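Local structure of 2-oxo-1,2-dihydroquinoline 8-monooxygenase, oxygenase component (Pseudomonas putida, 1Z02) at residues Phe149-Glu154 against Asp161-Ala166. The protein is the oxygenase component of a Rieske-type monooxygenase, probably using its [2Fe-2S] cluster and mononuclear iron to hydroxylate 2-oxo-1,2-dihydroquinoline at carbon 8. Residues are numbered along the deposited sequence; the frame is centred on the assembly and turned at random.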
loop_
_atom_site.group_PDB
_atom_site.type_symbol
_atom_site.label_atom_id
_atom_site.label_comp_id
_atom_site.label_asym_id
_atom_site.label_seq_id
_atom_site.Cartn_x
_atom_site.Cartn_y
_atom_site.Cartn_z
ATOM N N PHE A 149 -28.518 0.166 -16.368
ATOM C CA PHE A 149 -27.799 -1.108 -16.393
ATOM C C PHE A 149 -26.879 -1.173 -17.606
ATOM O O PHE A 149 -27.206 -0.659 -18.677
ATOM C CB PHE A 149 -28.765 -2.302 -16.443
ATOM C CG PHE A 149 -29.651 -2.426 -15.235
ATOM C CD1 PHE A 149 -30.865 -1.740 -15.165
ATOM C CD2 PHE A 149 -29.271 -3.227 -14.162
ATOM C CE1 PHE A 149 -31.687 -1.857 -14.035
ATOM C CE2 PHE A 149 -30.075 -3.350 -13.039
ATOM C CZ PHE A 149 -31.290 -2.662 -12.972
ATOM N N VAL A 150 -25.720 -1.795 -17.428
ATOM C CA VAL A 150 -24.757 -1.933 -18.512
ATOM C C VAL A 150 -24.383 -3.395 -18.633
ATOM O O VAL A 150 -24.258 -4.093 -17.625
ATOM C CB VAL A 150 -23.466 -1.109 -18.246
ATOM C CG1 VAL A 150 -22.480 -1.303 -19.374
ATOM C CG2 VAL A 150 -23.802 0.361 -18.119
ATOM N N PHE A 151 -24.234 -3.865 -19.866
ATOM C CA PHE A 151 -23.854 -5.250 -20.110
ATOM C C PHE A 151 -22.331 -5.269 -20.235
ATOM O O PHE A 151 -21.781 -4.960 -21.305
ATOM C CB PHE A 151 -24.485 -5.763 -21.409
ATOM C CG PHE A 151 -24.265 -7.229 -21.651
ATOM C CD1 PHE A 151 -24.905 -8.181 -20.864
ATOM C CD2 PHE A 151 -23.393 -7.661 -22.645
ATOM C CE1 PHE A 151 -24.677 -9.542 -21.061
ATOM C CE2 PHE A 151 -23.158 -9.027 -22.850
ATOM C CZ PHE A 151 -23.802 -9.965 -22.054
ATOM N N VAL A 152 -21.658 -5.618 -19.140
ATOM C CA VAL A 152 -20.199 -5.671 -19.112
ATOM C C VAL A 152 -19.746 -6.964 -19.778
ATOM O O VAL A 152 -19.949 -8.059 -19.248
ATOM C CB VAL A 152 -19.678 -5.610 -17.661
ATOM C CG1 VAL A 152 -18.150 -5.437 -17.652
ATOM C CG2 VAL A 152 -20.355 -4.460 -16.927
ATOM N N ARG A 153 -19.122 -6.832 -20.946
ATOM C CA ARG A 153 -18.691 -7.991 -21.716
ATOM C C ARG A 153 -17.232 -7.960 -22.142
ATOM O O ARG A 153 -16.575 -6.917 -22.086
ATOM C CB ARG A 153 -19.562 -8.105 -22.973
ATOM C CG ARG A 153 -19.545 -6.834 -23.805
ATOM C CD ARG A 153 -20.148 -7.020 -25.178
ATOM N NE ARG A 153 -20.187 -5.763 -25.924
ATOM C CZ ARG A 153 -20.713 -5.638 -27.139
ATOM N NH1 ARG A 153 -20.711 -4.460 -27.747
ATOM N NH2 ARG A 153 -21.239 -6.696 -27.747
ATOM N N GLU A 154 -16.734 -9.115 -22.575
ATOM C CA GLU A 154 -15.364 -9.222 -23.063
ATOM C C GLU A 154 -15.359 -8.540 -24.426
ATOM O O GLU A 154 -16.399 -8.453 -25.089
ATOM C CB GLU A 154 -14.960 -10.687 -23.240
ATOM C CG GLU A 154 -15.265 -11.591 -22.064
ATOM C CD GLU A 154 -14.950 -13.041 -22.365
ATOM O OE1 GLU A 154 -13.774 -13.438 -22.251
ATOM O OE2 GLU A 154 -15.881 -13.778 -22.738
ATOM N N ASP A 161 -25.302 -11.823 -29.544
ATOM C CA ASP A 161 -25.442 -12.751 -28.427
ATOM C C ASP A 161 -25.875 -12.098 -27.116
ATOM O O ASP A 161 -26.124 -12.792 -26.130
ATOM C CB ASP A 161 -24.123 -13.498 -28.203
ATOM C CG ASP A 161 -23.804 -14.481 -29.323
ATOM O OD1 ASP A 161 -22.740 -15.133 -29.251
ATOM O OD2 ASP A 161 -24.621 -14.605 -30.262
ATOM N N VAL A 162 -25.953 -10.769 -27.093
ATOM C CA VAL A 162 -26.359 -10.065 -25.876
ATOM C C VAL A 162 -27.809 -10.387 -25.516
ATOM O O VAL A 162 -28.733 -10.108 -26.284
ATOM C CB VAL A 162 -26.182 -8.541 -26.015
ATOM C CG1 VAL A 162 -26.601 -7.845 -24.717
ATOM C CG2 VAL A 162 -24.725 -8.223 -26.343
ATOM N N PRO A 163 -28.017 -10.982 -24.330
ATOM C CA PRO A 163 -29.335 -11.372 -23.822
ATOM C C PRO A 163 -30.141 -10.221 -23.228
ATOM O O PRO A 163 -29.598 -9.158 -22.934
ATOM C CB PRO A 163 -28.986 -12.419 -22.776
ATOM C CG PRO A 163 -27.762 -11.814 -22.149
ATOM C CD PRO A 163 -26.960 -11.352 -23.366
ATOM N N PRO A 164 -31.455 -10.419 -23.050
ATOM C CA PRO A 164 -32.307 -9.367 -22.476
ATOM C C PRO A 164 -31.853 -9.111 -21.041
ATOM O O PRO A 164 -31.326 -10.012 -20.384
ATOM C CB PRO A 164 -33.707 -9.983 -22.510
ATOM C CG PRO A 164 -33.625 -10.985 -23.620
ATOM C CD PRO A 164 -32.254 -11.582 -23.470
ATOM N N LEU A 165 -32.055 -7.889 -20.561
ATOM C CA LEU A 165 -31.683 -7.537 -19.198
ATOM C C LEU A 165 -32.429 -8.436 -18.200
ATOM O O LEU A 165 -31.884 -8.831 -17.167
ATOM C CB LEU A 165 -32.017 -6.062 -18.942
ATOM C CG LEU A 165 -32.012 -5.550 -17.499
ATOM C CD1 LEU A 165 -30.593 -5.575 -16.938
ATOM C CD2 LEU A 165 -32.598 -4.144 -17.474
ATOM N N ALA A 166 -33.677 -8.758 -18.522
ATOM C CA ALA A 166 -34.501 -9.595 -17.662
ATOM C C ALA A 166 -33.797 -10.898 -17.276
ATOM O O ALA A 166 -33.966 -11.396 -16.161
ATOM C CB ALA A 166 -35.833 -9.897 -18.362
#
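F151 meets V162 and P163 through different parts of its ring. V162 CG1 sits over one face, 3.9 Å from the ring centroid and 15° off the normal, while CG2 lies 3.9 Å from F151 CE2. At the far end of the ring, P163 CD is 3.7 Å from F151 CZ. The anti placement of F151 CG relative to its backbone N (chi1 -174°) carries the ring out to this loop. Both L165 methyls approach the F149 ring from one side, CD1 within 3.7 Å of F149 CG, an off-centre CH-pi contact, and CD2 within 3.8 Å of F149 CD1. R153 NH2 brushes V162 CG2 at 4.1 Å, but its guanidinium is held by D159 (salt bridge) and T138 O (hydrogen bond). W44 touches both phenylalanines and L165, and its NE1 hydrogen-bonds P163 O; F157 also meets the F151 ring. With an alanine at F151, V162 and P163 would probably lose their aromatic partner and a gap would open beside W44 and F157. Strand 147-152 is the middle of a three-stranded antiparallel sheet, between 43-49 and 141-144; the loop toward strand 196-206 doubles back alongside it, about 155° from its direction, joined by apolar and CH-pi contacts rather than direct hydrogen bonding.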